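Local coordinates for SPbeta prophage-derived uncharacterized protein YorR (Bacillus subtilis, PDB 3KB2) that binds a phosphorylated guanosine diphosphate with magnesium and is probably a P-loop nucleotide kinase, perhaps acting on dTMP, though its function is not established, at residues A[18-23]-A[151-156]; A[63-68]-A[137-142]; A[109-114]-A[146-151]. All blocks are in the same frame, centred on the assembly; numbering follows the deposited sequence.

The chain forms a P-loop kinase fold, a five-stranded parallel sheet of order 2-3-1-4-5 with helices on both faces. From the N terminus, helix 14-25 follows the first strand and meets the start of helix 153-166 in interaction 1, which closes the longest loop and encloses both other contacts. Helix 64-70, after strand 58-61, meets the loop before strand 143-147 in interaction 2. Helix 105-115 meets the loop after that strand in interaction 3. The loops of interactions 2 and 3 cross, since their segments alternate along the chain. Interactions 1 and 3 share Trp151 and touch through Ile156 CD1 and Trp146 CB, 3.6 Å apart; interaction 2 has its centre about 21 Å from each.

Interaction 1. Residues A[18-23]-A[151-156]; sequences AAKLSK and WSSDEI. With G3D (guanosine-3'-monophosphate-5'-diphosphate), chain C.
The Lys20 side chain runs nearly straight through its second and third torsions, which carry CD and CE out toward Ser153; a bend at the last torsion (chi4 53°) then sets the direction of NZ. Here the helix that follows the P-loop, 14-25, packs against the start of helix 153-166 in a P-loop kinase fold, at the guanine end of the nucleotide pocket. Lys20 NZ and Asp154 OD2 are 4.0 Å apart, a long salt bridge and a tentative one, because OD2 is placed less surely in the model. Leu21 adds apolar packing by touching Ala157, Ile160 and Ile161 further along the second helix.

Ser152 and Glu155 form a capping box. Glu155 N donates to Ser152 OG at 3.2 Å and 173°. In return, Ser152 N donates to Glu155 OE2 at 3.3 Å from above the carboxylate plane. This reciprocal pair fixes the first helical turn, whose first backbone N-H contacts the base. Ser153 N donates to O6 of the guanine at 3.1 Å and 155°, a bond consistent with a 6-oxopurine. Beside it, Ser153 OG lies 3.0 Å from guanine N7, a hydrogen bond left tentative because that single hydroxyl proton has another acceptor within reach.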
loop_
_atom_site.group_PDB
_atom_site.type_symbol
_atom_site.label_atom_id
_atom_site.label_comp_id
_atom_site.label_asym_id
_atom_site.label_seq_id
_atom_site.Cartn_x
_atom_site.Cartn_y
_atom_site.Cartn_z
ATOM N N ALA A 18 -7.235 -15.734 -13.977
ATOM C CA ALA A 18 -7.803 -14.929 -15.048
ATOM C C ALA A 18 -7.146 -15.241 -16.397
ATOM O O ALA A 18 -7.823 -15.385 -17.424
ATOM C CB ALA A 18 -7.640 -13.455 -14.714
ATOM N N ALA A 19 -5.820 -15.338 -16.391
ATOM C CA ALA A 19 -5.066 -15.623 -17.605
ATOM C C ALA A 19 -5.360 -17.021 -18.142
ATOM O O ALA A 19 -5.441 -17.226 -19.350
ATOM C CB ALA A 19 -3.565 -15.478 -17.327
ATOM N N LYS A 20 -5.504 -17.983 -17.231
ATOM C CA LYS A 20 -5.779 -19.367 -17.606
ATOM C C LYS A 20 -7.218 -19.518 -18.124
ATOM O O LYS A 20 -7.474 -20.268 -19.075
ATOM C CB LYS A 20 -5.538 -20.294 -16.401
ATOM C CG LYS A 20 -4.075 -20.367 -15.919
ATOM C CD LYS A 20 -3.948 -21.190 -14.635
ATOM C CE LYS A 20 -2.541 -21.771 -14.429
ATOM N NZ LYS A 20 -1.467 -20.758 -14.512
ATOM N N LEU A 21 -8.155 -18.802 -17.505
ATOM C CA LEU A 21 -9.550 -18.861 -17.925
ATOM C C LEU A 21 -9.691 -18.189 -19.283
ATOM O O LEU A 21 -10.444 -18.647 -20.138
ATOM C CB LEU A 21 -10.451 -18.159 -16.900
ATOM C CG LEU A 21 -10.579 -18.817 -15.515
ATOM C CD1 LEU A 21 -11.364 -17.900 -14.577
ATOM C CD2 LEU A 21 -11.263 -20.172 -15.643
ATOM N N SER A 22 -8.943 -17.112 -19.482
ATOM C CA SER A 22 -8.990 -16.363 -20.732
ATOM C C SER A 22 -8.441 -17.151 -21.918
ATOM O O SER A 22 -8.951 -17.051 -23.035
ATOM C CB SER A 22 -8.210 -15.060 -20.581
ATOM O OG SER A 22 -8.225 -14.321 -21.787
ATOM N N LYS A 23 -7.390 -17.924 -21.675
ATOM C CA LYS A 23 -6.781 -18.731 -22.723
ATOM C C LYS A 23 -7.797 -19.769 -23.192
ATOM O O LYS A 23 -7.983 -19.965 -24.392
ATOM C CB LYS A 23 -5.534 -19.422 -22.183
ATOM C CG LYS A 23 -4.732 -20.191 -23.208
ATOM C CD LYS A 23 -3.520 -20.832 -22.535
ATOM C CE LYS A 23 -2.667 -21.638 -23.523
ATOM N NZ LYS A 23 -1.541 -22.345 -22.848
ATOM N N TRP A 151 -5.566 -25.173 -3.160
ATOM C CA TRP A 151 -6.047 -25.312 -4.526
ATOM C C TRP A 151 -5.152 -24.513 -5.464
ATOM O O TRP A 151 -4.935 -23.321 -5.240
ATOM C CB TRP A 151 -7.468 -24.780 -4.609
ATOM C CG TRP A 151 -8.488 -25.825 -4.716
ATOM C CD1 TRP A 151 -8.934 -26.419 -5.858
ATOM C CD2 TRP A 151 -9.201 -26.432 -3.639
ATOM N NE1 TRP A 151 -9.888 -27.360 -5.563
ATOM C CE2 TRP A 151 -10.072 -27.389 -4.206
ATOM C CE3 TRP A 151 -9.194 -26.259 -2.252
ATOM C CZ2 TRP A 151 -10.921 -28.178 -3.433
ATOM C CZ3 TRP A 151 -10.043 -27.046 -1.475
ATOM C CH2 TRP A 151 -10.898 -27.994 -2.072
ATOM N N SER A 152 -4.642 -25.150 -6.517
ATOM C CA SER A 152 -3.759 -24.460 -7.479
ATOM C C SER A 152 -4.562 -23.690 -8.534
ATOM O O SER A 152 -5.731 -23.987 -8.758
ATOM C CB SER A 152 -2.859 -25.471 -8.190
ATOM O OG SER A 152 -3.606 -26.233 -9.121
ATOM N N SER A 153 -3.941 -22.716 -9.197
ATOM C CA SER A 153 -4.657 -21.940 -10.208
ATOM C C SER A 153 -5.168 -22.823 -11.344
ATOM O O SER A 153 -6.164 -22.500 -11.982
ATOM C CB SER A 153 -3.787 -20.799 -10.762
ATOM O OG SER A 153 -2.541 -21.255 -11.247
ATOM N N ASP A 154 -4.490 -23.937 -11.603
ATOM C CA ASP A 154 -4.948 -24.847 -12.646
ATOM C C ASP A 154 -6.256 -25.489 -12.205
ATOM O O ASP A 154 -7.246 -25.469 -12.930
ATOM C CB ASP A 154 -3.926 -25.956 -12.900
ATOM C CG ASP A 154 -2.942 -25.606 -13.989
ATOM O OD1 ASP A 154 -2.144 -26.487 -14.376
ATOM O OD2 ASP A 154 -2.967 -24.450 -14.457
ATOM N N GLU A 155 -6.243 -26.066 -11.011
ATOM C CA GLU A 155 -7.416 -26.726 -10.460
ATOM C C GLU A 155 -8.598 -25.770 -10.333
ATOM O O GLU A 155 -9.744 -26.155 -10.572
ATOM C CB GLU A 155 -7.078 -27.344 -9.095
ATOM C CG GLU A 155 -6.237 -28.625 -9.188
ATOM C CD GLU A 155 -5.623 -29.053 -7.853
ATOM O OE1 GLU A 155 -5.089 -30.184 -7.786
ATOM O OE2 GLU A 155 -5.660 -28.263 -6.883
ATOM N N ILE A 156 -8.318 -24.522 -9.971
ATOM C CA ILE A 156 -9.374 -23.535 -9.833
ATOM C C ILE A 156 -9.964 -23.204 -11.211
ATOM O O ILE A 156 -11.180 -23.298 -11.406
ATOM C CB ILE A 156 -8.834 -22.280 -9.085
ATOM C CG1 ILE A 156 -8.648 -22.648 -7.604
ATOM C CG2 ILE A 156 -9.796 -21.087 -9.219
ATOM C CD1 ILE A 156 -8.055 -21.559 -6.748
HETATM P PB G3D C . -2.915 -11.983 -7.456
HETATM O O1B G3D C . -2.423 -10.849 -6.553
HETATM O O2B G3D C . -4.152 -12.665 -7.064
HETATM O O3B G3D C . -3.074 -11.383 -8.991
HETATM P PA G3D C . -1.263 -13.739 -9.010
HETATM O O3A G3D C . -1.784 -13.034 -7.662
HETATM O O1A G3D C . -2.324 -14.464 -9.693
HETATM O O2A G3D C . -0.480 -12.667 -9.782
HETATM O "O5'" G3D C . -0.259 -14.906 -8.386
HETATM C "C5'" G3D C . 0.581 -14.340 -7.298
HETATM C "C4'" G3D C . 1.766 -15.418 -7.416
HETATM O "O4'" G3D C . 1.413 -16.765 -7.062
HETATM C "C3'" G3D C . 2.481 -15.540 -8.658
HETATM O "O3'" G3D C . 3.873 -15.600 -8.476
HETATM C "C2'" G3D C . 1.886 -16.713 -9.491
HETATM O "O2'" G3D C . 2.774 -17.280 -10.280
HETATM C "C1'" G3D C . 1.780 -17.694 -8.088
HETATM N N9 G3D C . 0.868 -18.851 -8.423
HETATM C C8 G3D C . -0.122 -18.790 -9.394
HETATM N N7 G3D C . -0.596 -20.048 -9.253
HETATM C C5 G3D C . 0.124 -20.877 -8.390
HETATM C C6 G3D C . -0.096 -22.084 -8.110
HETATM O O6 G3D C . -0.920 -23.011 -8.378
HETATM N N1 G3D C . 0.848 -22.545 -7.033
HETATM C C2 G3D C . 1.694 -21.662 -6.641
HETATM N N2 G3D C . 2.572 -22.120 -5.517
HETATM N N3 G3D C . 1.862 -20.371 -6.876
HETATM C C4 G3D C . 1.016 -20.078 -7.860
HETATM P P1 G3D C . 4.812 -14.808 -9.052
HETATM O O4P G3D C . 5.318 -15.389 -10.257
HETATM O O5P G3D C . 5.974 -14.855 -7.942
HETATM O O6P G3D C . 4.583 -13.294 -9.080
#

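Interaction 2. Residues A[63-68]-A[137-142]; sequences FVYSNL and SNAGLH
Apolar packing between Tyr65 and the loop at Ala139 to Leu141 makes up the direct contact. Ala139 CB approaches the outer end of the Tyr65 ring obliquely, 4.0 Å from CE1 and about as far from CZ and OH. Leu141 reaches the same end from another direction: its CD1 stands 3.9 Å from Tyr65 OH, and the two side chains cross at about a right angle. A chi1 of -60° turns the Tyr65 ring to the side of its backbone N and carries it out from helix 64-70 to this loop. Within its own helix, Val64 CG2 sits 3.7 Å above the Tyr65 ring plane, over the centre of one face. Val135 and Met136 of helix 122-137 also touch the tyrosine.

The polar component is indirect. Tyr65 OH and Gly140 N are 4.2 Å apart and do not bond to each other, but both hydrogen-bond to Glu89 OE2 of helix 82-92. One carboxylate oxygen therefore joins the tyrosine to the loop backbone and satisfies the buried hydroxyl.

Together these contacts join the loop between helix 122-137 and strand 143-147 to helix 64-70, with Glu89 bridging them, in the helical layer on one face of a P-loop kinase alpha/beta fold.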
loop_
_atom_site.group_PDB
_atom_site.type_symbol
_atom_site.label_atom_id
_atom_site.label_comp_id
_atom_site.label_asym_id
_atom_site.label_seq_id
_atom_site.Cartn_x
_atom_site.Cartn_y
_atom_site.Cartn_z
ATOM N N PHE A 63 -13.360 -6.282 -8.690
ATOM C CA PHE A 63 -14.517 -5.494 -9.079
ATOM C C PHE A 63 -15.159 -4.701 -7.921
ATOM O O PHE A 63 -14.448 -4.137 -7.091
ATOM C CB PHE A 63 -15.515 -6.461 -9.753
ATOM C CG PHE A 63 -16.564 -5.790 -10.602
ATOM C CD1 PHE A 63 -16.321 -4.561 -11.212
ATOM C CD2 PHE A 63 -17.798 -6.402 -10.803
ATOM C CE1 PHE A 63 -17.298 -3.956 -12.008
ATOM C CE2 PHE A 63 -18.773 -5.802 -11.596
ATOM C CZ PHE A 63 -18.522 -4.579 -12.196
ATOM N N VAL A 64 -16.494 -4.653 -7.882
ATOM C CA VAL A 64 -17.236 -3.908 -6.861
ATOM C C VAL A 64 -16.954 -4.319 -5.419
ATOM O O VAL A 64 -17.003 -3.486 -4.522
ATOM C CB VAL A 64 -18.786 -3.982 -7.087
ATOM C CG1 VAL A 64 -19.170 -3.298 -8.400
ATOM C CG2 VAL A 64 -19.257 -5.446 -7.092
ATOM N N TYR A 65 -16.664 -5.588 -5.178
ATOM C CA TYR A 65 -16.410 -6.008 -3.810
ATOM C C TYR A 65 -15.072 -5.512 -3.295
ATOM O O TYR A 65 -14.990 -5.046 -2.160
ATOM C CB TYR A 65 -16.561 -7.522 -3.698
ATOM C CG TYR A 65 -17.962 -7.938 -4.091
ATOM C CD1 TYR A 65 -19.077 -7.486 -3.366
ATOM C CD2 TYR A 65 -18.185 -8.696 -5.239
ATOM C CE1 TYR A 65 -20.370 -7.773 -3.785
ATOM C CE2 TYR A 65 -19.468 -8.989 -5.664
ATOM C CZ TYR A 65 -20.555 -8.527 -4.943
ATOM O OH TYR A 65 -21.822 -8.826 -5.402
ATOM N N SER A 66 -14.025 -5.578 -4.115
ATOM C CA SER A 66 -12.736 -5.064 -3.678
ATOM C C SER A 66 -12.889 -3.566 -3.400
ATOM O O SER A 66 -12.207 -3.026 -2.537
ATOM C CB SER A 66 -11.671 -5.262 -4.754
ATOM O OG SER A 66 -11.496 -6.624 -5.055
ATOM N N ASN A 67 -13.771 -2.890 -4.138
ATOM C CA ASN A 67 -13.968 -1.466 -3.910
ATOM C C ASN A 67 -14.444 -1.227 -2.484
ATOM O O ASN A 67 -13.937 -0.346 -1.801
ATOM C CB ASN A 67 -14.980 -0.873 -4.880
ATOM C CG ASN A 67 -15.306 0.565 -4.554
ATOM O OD1 ASN A 67 -14.485 1.459 -4.732
ATOM N ND2 ASN A 67 -16.506 0.794 -4.065
ATOM N N LEU A 68 -15.414 -2.021 -2.043
ATOM C CA LEU A 68 -15.949 -1.920 -0.694
ATOM C C LEU A 68 -14.888 -2.131 0.387
ATOM O O LEU A 68 -14.951 -1.520 1.456
ATOM C CB LEU A 68 -17.077 -2.937 -0.512
ATOM C CG LEU A 68 -18.482 -2.439 -0.862
ATOM C CD1 LEU A 68 -18.467 -1.644 -2.157
ATOM C CD2 LEU A 68 -19.418 -3.643 -0.974
ATOM N N SER A 137 -19.444 -12.469 2.266
ATOM C CA SER A 137 -20.560 -13.141 2.917
ATOM C C SER A 137 -21.806 -12.307 2.707
ATOM O O SER A 137 -22.916 -12.832 2.585
ATOM C CB SER A 137 -20.304 -13.281 4.416
ATOM O OG SER A 137 -19.158 -14.074 4.657
ATOM N N ASN A 138 -21.614 -10.994 2.658
ATOM C CA ASN A 138 -22.727 -10.075 2.476
ATOM C C ASN A 138 -23.074 -9.760 1.036
ATOM O O ASN A 138 -23.915 -8.896 0.764
ATOM C CB ASN A 138 -22.447 -8.787 3.232
ATOM C CG ASN A 138 -22.886 -8.874 4.656
ATOM O OD1 ASN A 138 -24.044 -8.594 4.977
ATOM N ND2 ASN A 138 -21.980 -9.299 5.527
ATOM N N ALA A 139 -22.429 -10.469 0.118
ATOM C CA ALA A 139 -22.677 -10.275 -1.303
ATOM C C ALA A 139 -24.128 -10.592 -1.630
ATOM O O ALA A 139 -24.693 -11.557 -1.112
ATOM C CB ALA A 139 -21.759 -11.165 -2.117
ATOM N N GLY A 140 -24.727 -9.766 -2.481
ATOM C CA GLY A 140 -26.106 -9.978 -2.880
ATOM C C GLY A 140 -26.194 -10.996 -4.005
ATOM O O GLY A 140 -27.276 -11.301 -4.507
ATOM N N LEU A 141 -25.041 -11.517 -4.408
ATOM C CA LEU A 141 -24.966 -12.511 -5.467
ATOM C C LEU A 141 -24.321 -13.766 -4.911
ATOM O O LEU A 141 -23.507 -13.694 -3.995
ATOM C CB LEU A 141 -24.122 -11.991 -6.634
ATOM C CG LEU A 141 -24.775 -10.982 -7.578
ATOM C CD1 LEU A 141 -23.727 -10.319 -8.457
ATOM C CD2 LEU A 141 -25.810 -11.695 -8.420
ATOM N N HIS A 142 -24.699 -14.912 -5.465
ATOM C CA HIS A 142 -24.140 -16.193 -5.056
ATOM C C HIS A 142 -22.659 -16.091 -5.384
ATOM O O HIS A 142 -22.298 -15.496 -6.398
ATOM C CB HIS A 142 -24.783 -17.324 -5.869
ATOM C CG HIS A 142 -24.376 -18.699 -5.433
ATOM N ND1 HIS A 142 -23.113 -19.207 -5.642
ATOM C CD2 HIS A 142 -25.069 -19.669 -4.789
ATOM C CE1 HIS A 142 -23.044 -20.430 -5.147
ATOM N NE2 HIS A 142 -24.217 -20.735 -4.622
#

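Interaction 3. Residues A[109-114]-A[146-151]; sequences KKRLRV and WDTGQW
Arg111 meets Thr148 end-on, with its two terminal nitrogens each taking a different oxygen of the same residue. The side chain is extended from CG to NE, carrying the guanidinium from helix 105-115 across a 10.3 Å separation between Arg111 CA and Gly149 CA. NH1 donates to Thr148 OG1 at 2.8 Å, with an N-H...O angle of 159°, and NH2 donates to Thr148 O, also at 2.8 Å. Both acceptors lie within 10° of the guanidinium plane, at its edge. Relative to the carbonyl group, the approach differs: NH2 comes from well above the carbonyl plane, 57° out of it, and not along a lone pair. Thr148 OG1 lies between its backbone N and carbonyl carbon, which brings hydroxyl and carbonyl to the same guanidinium.

The loop after strand 143-147 is shaped locally by an Asx turn, in which Gly149 N donates to Asp147 OD2 at 3.1 Å. Thr148 OG1 is also hydrogen-bonded to His102 O, and Arg111 NH1 to Cys11 O of the nucleotide pocket.

Paired, in-plane donation resists rotation of the guanidinium. The nearest atoms of Arg111 and the nucleotide, about 5 Å apart, meet on the ribose side, so any pull on the more distant diphosphate would probably be long-range.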
loop_
_atom_site.group_PDB
_atom_site.type_symbol
_atom_site.label_atom_id
_atom_site.label_comp_id
_atom_site.label_asym_id
_atom_site.label_seq_id
_atom_site.Cartn_x
_atom_site.Cartn_y
_atom_site.Cartn_z
ATOM N N LYS A 109 0.833 -13.919 4.089
ATOM C CA LYS A 109 2.042 -13.267 4.544
ATOM C C LYS A 109 3.278 -13.888 3.902
ATOM O O LYS A 109 4.214 -13.180 3.520
ATOM C CB LYS A 109 2.110 -13.340 6.062
ATOM C CG LYS A 109 0.994 -12.542 6.713
ATOM C CD LYS A 109 0.915 -12.799 8.196
ATOM C CE LYS A 109 -0.330 -12.170 8.791
ATOM N NZ LYS A 109 -0.407 -12.445 10.248
ATOM N N LYS A 110 3.272 -15.211 3.766
ATOM C CA LYS A 110 4.389 -15.924 3.145
ATOM C C LYS A 110 4.563 -15.485 1.685
ATOM O O LYS A 110 5.662 -15.200 1.234
ATOM C CB LYS A 110 4.141 -17.438 3.189
ATOM C CG LYS A 110 5.309 -18.273 2.683
ATOM C CD LYS A 110 4.869 -19.309 1.655
ATOM C CE LYS A 110 3.884 -20.315 2.228
ATOM N NZ LYS A 110 4.504 -21.073 3.353
ATOM N N ARG A 111 3.470 -15.429 0.944
ATOM C CA ARG A 111 3.557 -15.042 -0.446
ATOM C C ARG A 111 4.049 -13.617 -0.606
ATOM O O ARG A 111 4.667 -13.292 -1.609
ATOM C CB ARG A 111 2.200 -15.250 -1.116
ATOM C CG ARG A 111 1.803 -16.717 -1.125
ATOM C CD ARG A 111 0.467 -16.963 -1.783
ATOM N NE ARG A 111 0.166 -18.388 -1.769
ATOM C CZ ARG A 111 -1.040 -18.903 -1.963
ATOM N NH1 ARG A 111 -2.080 -18.107 -2.194
ATOM N NH2 ARG A 111 -1.203 -20.219 -1.904
ATOM N N LEU A 112 3.779 -12.772 0.383
ATOM C CA LEU A 112 4.227 -11.374 0.357
ATOM C C LEU A 112 5.736 -11.309 0.595
ATOM O O LEU A 112 6.446 -10.545 -0.056
ATOM C CB LEU A 112 3.489 -10.565 1.430
ATOM C CG LEU A 112 2.008 -10.281 1.128
ATOM C CD1 LEU A 112 1.316 -9.653 2.329
ATOM C CD2 LEU A 112 1.934 -9.360 -0.070
ATOM N N ARG A 113 6.221 -12.120 1.530
ATOM C CA ARG A 113 7.643 -12.161 1.815
ATOM C C ARG A 113 8.382 -12.557 0.549
ATOM O O ARG A 113 9.267 -11.844 0.093
ATOM C CB ARG A 113 7.957 -13.175 2.913
ATOM C CG ARG A 113 7.535 -12.758 4.307
ATOM C CD ARG A 113 8.230 -13.612 5.365
ATOM N NE ARG A 113 7.768 -14.999 5.405
ATOM C CZ ARG A 113 6.638 -15.411 5.982
ATOM N NH1 ARG A 113 5.826 -14.542 6.578
ATOM N NH2 ARG A 113 6.329 -16.708 5.987
ATOM N N VAL A 114 8.013 -13.692 -0.032
ATOM C CA VAL A 114 8.687 -14.138 -1.242
ATOM C C VAL A 114 8.532 -13.145 -2.386
ATOM O O VAL A 114 9.450 -12.967 -3.186
ATOM C CB VAL A 114 8.175 -15.510 -1.706
ATOM C CG1 VAL A 114 8.399 -16.535 -0.614
ATOM C CG2 VAL A 114 6.716 -15.426 -2.072
ATOM N N TRP A 146 -12.534 -20.414 -3.115
ATOM C CA TRP A 146 -11.456 -21.380 -3.235
ATOM C C TRP A 146 -10.295 -20.950 -2.345
ATOM O O TRP A 146 -9.838 -19.806 -2.412
ATOM C CB TRP A 146 -10.989 -21.458 -4.688
ATOM C CG TRP A 146 -11.782 -22.403 -5.544
ATOM C CD1 TRP A 146 -11.596 -23.748 -5.665
ATOM C CD2 TRP A 146 -12.906 -22.076 -6.380
ATOM N NE1 TRP A 146 -12.535 -24.283 -6.520
ATOM C CE2 TRP A 146 -13.349 -23.279 -6.974
ATOM C CE3 TRP A 146 -13.578 -20.885 -6.681
ATOM C CZ2 TRP A 146 -14.434 -23.326 -7.851
ATOM C CZ3 TRP A 146 -14.664 -20.932 -7.559
ATOM C CH2 TRP A 146 -15.078 -22.144 -8.131
ATOM N N ASP A 147 -9.834 -21.872 -1.507
ATOM C CA ASP A 147 -8.710 -21.620 -0.608
ATOM C C ASP A 147 -7.455 -21.888 -1.434
ATOM O O ASP A 147 -7.080 -23.037 -1.638
ATOM C CB ASP A 147 -8.783 -22.583 0.584
ATOM C CG ASP A 147 -7.647 -22.394 1.585
ATOM O OD1 ASP A 147 -7.589 -23.183 2.555
ATOM O OD2 ASP A 147 -6.820 -21.469 1.416
ATOM N N THR A 148 -6.817 -20.822 -1.906
ATOM C CA THR A 148 -5.618 -20.924 -2.736
ATOM C C THR A 148 -4.443 -21.554 -1.989
ATOM O O THR A 148 -3.377 -21.788 -2.557
ATOM C CB THR A 148 -5.217 -19.536 -3.281
ATOM O OG1 THR A 148 -4.787 -18.707 -2.203
ATOM C CG2 THR A 148 -6.402 -18.874 -3.957
ATOM N N GLY A 149 -4.648 -21.825 -0.708
ATOM C CA GLY A 149 -3.609 -22.441 0.083
ATOM C C GLY A 149 -3.575 -23.938 -0.157
ATOM O O GLY A 149 -2.581 -24.591 0.155
ATOM N N GLN A 150 -4.652 -24.478 -0.727
ATOM C CA GLN A 150 -4.748 -25.908 -1.001
ATOM C C GLN A 150 -5.240 -26.220 -2.409
ATOM O O GLN A 150 -5.324 -27.379 -2.805
ATOM C CB GLN A 150 -5.675 -26.555 0.015
ATOM C CG GLN A 150 -5.396 -26.084 1.428
ATOM C CD GLN A 150 -5.994 -26.990 2.482
ATOM O OE1 GLN A 150 -7.192 -27.298 2.455
ATOM N NE2 GLN A 150 -5.162 -27.419 3.429
ATOM N N TRP A 151 -5.566 -25.173 -3.160
ATOM C CA TRP A 151 -6.047 -25.312 -4.526
ATOM C C TRP A 151 -5.152 -24.513 -5.464
ATOM O O TRP A 151 -4.935 -23.321 -5.240
ATOM C CB TRP A 151 -7.468 -24.780 -4.609
ATOM C CG TRP A 151 -8.488 -25.825 -4.716
ATOM C CD1 TRP A 151 -8.934 -26.419 -5.858
ATOM C CD2 TRP A 151 -9.201 -26.432 -3.639
ATOM N NE1 TRP A 151 -9.888 -27.360 -5.563
ATOM C CE2 TRP A 151 -10.072 -27.389 -4.206
ATOM C CE3 TRP A 151 -9.194 -26.259 -2.252
ATOM C CZ2 TRP A 151 -10.921 -28.178 -3.433
ATOM C CZ3 TRP A 151 -10.043 -27.046 -1.475
ATOM C CH2 TRP A 151 -10.898 -27.994 -2.072
#